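Local coordinates for INRS (Synechocystis sp., PDB 5FMN), which senses nickel in the cyanobacterial cell and probably acts as a DNA-binding transcriptional repressor of the CsoR-like family, at residues D76-M79 with N80-T84. Residues are numbered along the deposited sequence; the frame is centred on the assembly and turned at random.
Sequences DDHM and NECIT
The imidazole of H78 and the sulfur of C82, an i, i+4 pair one turn apart on the same helix, pack against each other. C82 SG sits 3.9 Å from the centroid of the H78 ring, set obliquely to it at 31° from the normal, and comes nearest at H78 NE2, 3.5 Å away. H78 holds CG opposite its own N (chi1 -173°), while chi1 of -66° swings the polarisable sulfur of C82 back over the preceding turn, where it meets the ring. Flat and able to donate from NE2, the histidine is fixed from beyond the pair by a hydrogen bond to the carbonyl of E98. Regular alpha-helical bonding, such as C82 N to H78 O at 2.9 Å, joins the turns. On the more polar side, one water links D77 and N80, giving a hydrogen to OD1 of D77 at 3.0 Å and accepting one from ND2 of N80. T84 OG1 returns to N80 O at 2.7 Å, from the face opposite its own N-H. Apolar M79 suits its place between L99 of its own chain and L103 of a second subunit, on which N80 and I83 also pack. Within the all-helical CsoR-like domain of this four-chain assembly, this part of helix 53-89 lies against helix 92-106 through H78, M79 and C82, with D77 and N80 touching the N-terminal loop at H21 and H78 meeting C53 of a third subunit.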
ATOM      1  N   ASP B  76       9.197   0.748 -15.993  1.00 40.29           N
ATOM      2  CA  ASP B  76       8.896   1.371 -17.293  1.00 40.98           C
ATOM      3  C   ASP B  76       9.849   0.915 -18.387  1.00 39.92           C
ATOM      4  O   ASP B  76       9.394   0.544 -19.467  1.00 40.28           O
ATOM      5  CB  ASP B  76       8.946   2.886 -17.178  1.00 43.99           C
ATOM      6  CG  ASP B  76       7.709   3.459 -16.508  1.00 48.84           C
ATOM      7  OD1 ASP B  76       6.725   2.673 -16.341  1.00 37.82           O
ATOM      8  OD2 ASP B  76       7.734   4.693 -16.183  1.00 46.21           O
ATOM      9  N   ASP B  77      11.152   0.872 -18.085  1.00 37.95           N
ATOM     10  CA  ASP B  77      12.147   0.417 -19.063  1.00 43.55           C
ATOM     11  C   ASP B  77      11.976  -1.049 -19.416  1.00 36.01           C
ATOM     12  O   ASP B  77      12.053  -1.405 -20.573  1.00 35.82           O
ATOM     13  CB  ASP B  77      13.596   0.688 -18.588  1.00 41.48           C
ATOM     14  CG  ASP B  77      13.946   2.190 -18.568  1.00 47.87           C
ATOM     15  OD1 ASP B  77      13.311   2.972 -19.307  1.00 56.30           O
ATOM     16  OD2 ASP B  77      14.864   2.598 -17.821  1.00 61.17           O
ATOM     17  N   HIS B  78      11.722  -1.888 -18.418  1.00 41.86           N
ATOM     18  CA  HIS B  78      11.387  -3.290 -18.648  1.00 43.09           C
ATOM     19  C   HIS B  78      10.164  -3.475 -19.575  1.00 40.64           C
ATOM     20  O   HIS B  78      10.232  -4.191 -20.576  1.00 40.93           O
ATOM     21  CB  HIS B  78      11.151  -3.981 -17.313  1.00 48.25           C
ATOM     22  CG  HIS B  78      10.973  -5.467 -17.425  1.00 49.70           C
ATOM     23  ND1 HIS B  78      12.029  -6.336 -17.600  1.00 56.81           N
ATOM     24  CD2 HIS B  78       9.856  -6.234 -17.392  1.00 49.31           C
ATOM     25  CE1 HIS B  78      11.565  -7.569 -17.703  1.00 60.50           C
ATOM     26  NE2 HIS B  78      10.247  -7.529 -17.614  1.00 54.44           N
ATOM     27  N   MET B  79       9.078  -2.778 -19.251  1.00 37.84           N
ATOM     28  CA  MET B  79       7.832  -2.781 -20.038  1.00 43.46           C
ATOM     29  C   MET B  79       8.104  -2.415 -21.475  1.00 46.34           C
ATOM     30  O   MET B  79       7.572  -3.053 -22.390  1.00 43.70           O
ATOM     31  CB  MET B  79       6.805  -1.770 -19.503  1.00 43.76           C
ATOM     32  CG  MET B  79       5.622  -2.334 -18.724  1.00 56.86           C
ATOM     33  SD  MET B  79       4.267  -1.149 -18.462  1.00 54.52           S
ATOM     34  CE  MET B  79       5.170   0.329 -17.934  1.00 61.45           C
ATOM     35  N   ASN B  80       8.871  -1.328 -21.648  1.00 43.18           N
ATOM     36  CA  ASN B  80       9.319  -0.898 -22.958  1.00 41.67           C
ATOM     37  C   ASN B  80      10.044  -1.992 -23.749  1.00 42.20           C
ATOM     38  O   ASN B  80       9.694  -2.230 -24.906  1.00 43.07           O
ATOM     39  CB  ASN B  80      10.186   0.358 -22.868  1.00 44.28           C
ATOM     40  CG  ASN B  80      10.624   0.858 -24.238  1.00 46.08           C
ATOM     41  OD1 ASN B  80       9.896   0.747 -25.221  1.00 46.70           O
ATOM     42  ND2 ASN B  80      11.845   1.347 -24.317  1.00 53.33           N
ATOM     43  N   GLU B  81      11.006  -2.680 -23.129  1.00 44.80           N
ATOM     44  CA  GLU B  81      11.666  -3.827 -23.794  1.00 46.28           C
ATOM     45  C   GLU B  81      10.671  -4.928 -24.133  1.00 40.55           C
ATOM     46  O   GLU B  81      10.726  -5.476 -25.220  1.00 38.88           O
ATOM     47  CB  GLU B  81      12.795  -4.424 -22.987  1.00 48.68           C
ATOM     48  CG  GLU B  81      13.928  -3.450 -22.725  1.00 73.66           C
ATOM     49  CD  GLU B  81      14.953  -3.998 -21.747  1.00 83.35           C
ATOM     50  OE1 GLU B  81      14.782  -5.172 -21.311  1.00 65.13           O
ATOM     51  OE2 GLU B  81      15.910  -3.247 -21.422  1.00 81.86           O
ATOM     52  N   CYS B  82       9.742  -5.224 -23.233  1.00 36.64           N
ATOM     53  CA  CYS B  82       8.787  -6.325 -23.479  1.00 40.42           C
ATOM     54  C   CYS B  82       7.873  -6.032 -24.645  1.00 39.92           C
ATOM     55  O   CYS B  82       7.730  -6.852 -25.549  1.00 42.84           O
ATOM     56  CB  CYS B  82       7.948  -6.654 -22.235  1.00 38.87           C
ATOM     57  SG  CYS B  82       8.930  -7.334 -20.849  1.00 43.56           S
ATOM     58  N   ILE B  83       7.279  -4.854 -24.659  1.00 39.24           N
ATOM     59  CA  ILE B  83       6.381  -4.507 -25.757  1.00 45.94           C
ATOM     60  C   ILE B  83       7.114  -4.292 -27.091  1.00 44.35           C
ATOM     61  O   ILE B  83       6.585  -4.649 -28.164  1.00 40.30           O
ATOM     62  CB  ILE B  83       5.471  -3.308 -25.413  1.00 43.00           C
ATOM     63  CG1 ILE B  83       4.278  -3.284 -26.380  1.00 42.70           C
ATOM     64  CG2 ILE B  83       6.236  -2.004 -25.499  1.00 45.94           C
ATOM     65  CD1 ILE B  83       3.344  -2.105 -26.199  1.00 45.03           C
ATOM     66  N   THR B  84       8.322  -3.728 -27.025  1.00 43.60           N
ATOM     67  CA  THR B  84       9.190  -3.598 -28.202  1.00 43.59           C
ATOM     68  C   THR B  84       9.570  -4.975 -28.809  1.00 44.95           C
ATOM     69  O   THR B  84       9.437  -5.199 -30.007  1.00 43.01           O
ATOM     70  CB  THR B  84      10.476  -2.807 -27.861  1.00 39.46           C
ATOM     71  OG1 THR B  84      10.142  -1.455 -27.477  1.00 34.30           O
ATOM     72  CG2 THR B  84      11.405  -2.782 -29.038  1.00 37.00           C
TER
HETATM   73  O   HOH W   1      13.840   1.505 -21.880  1.00 48.58           O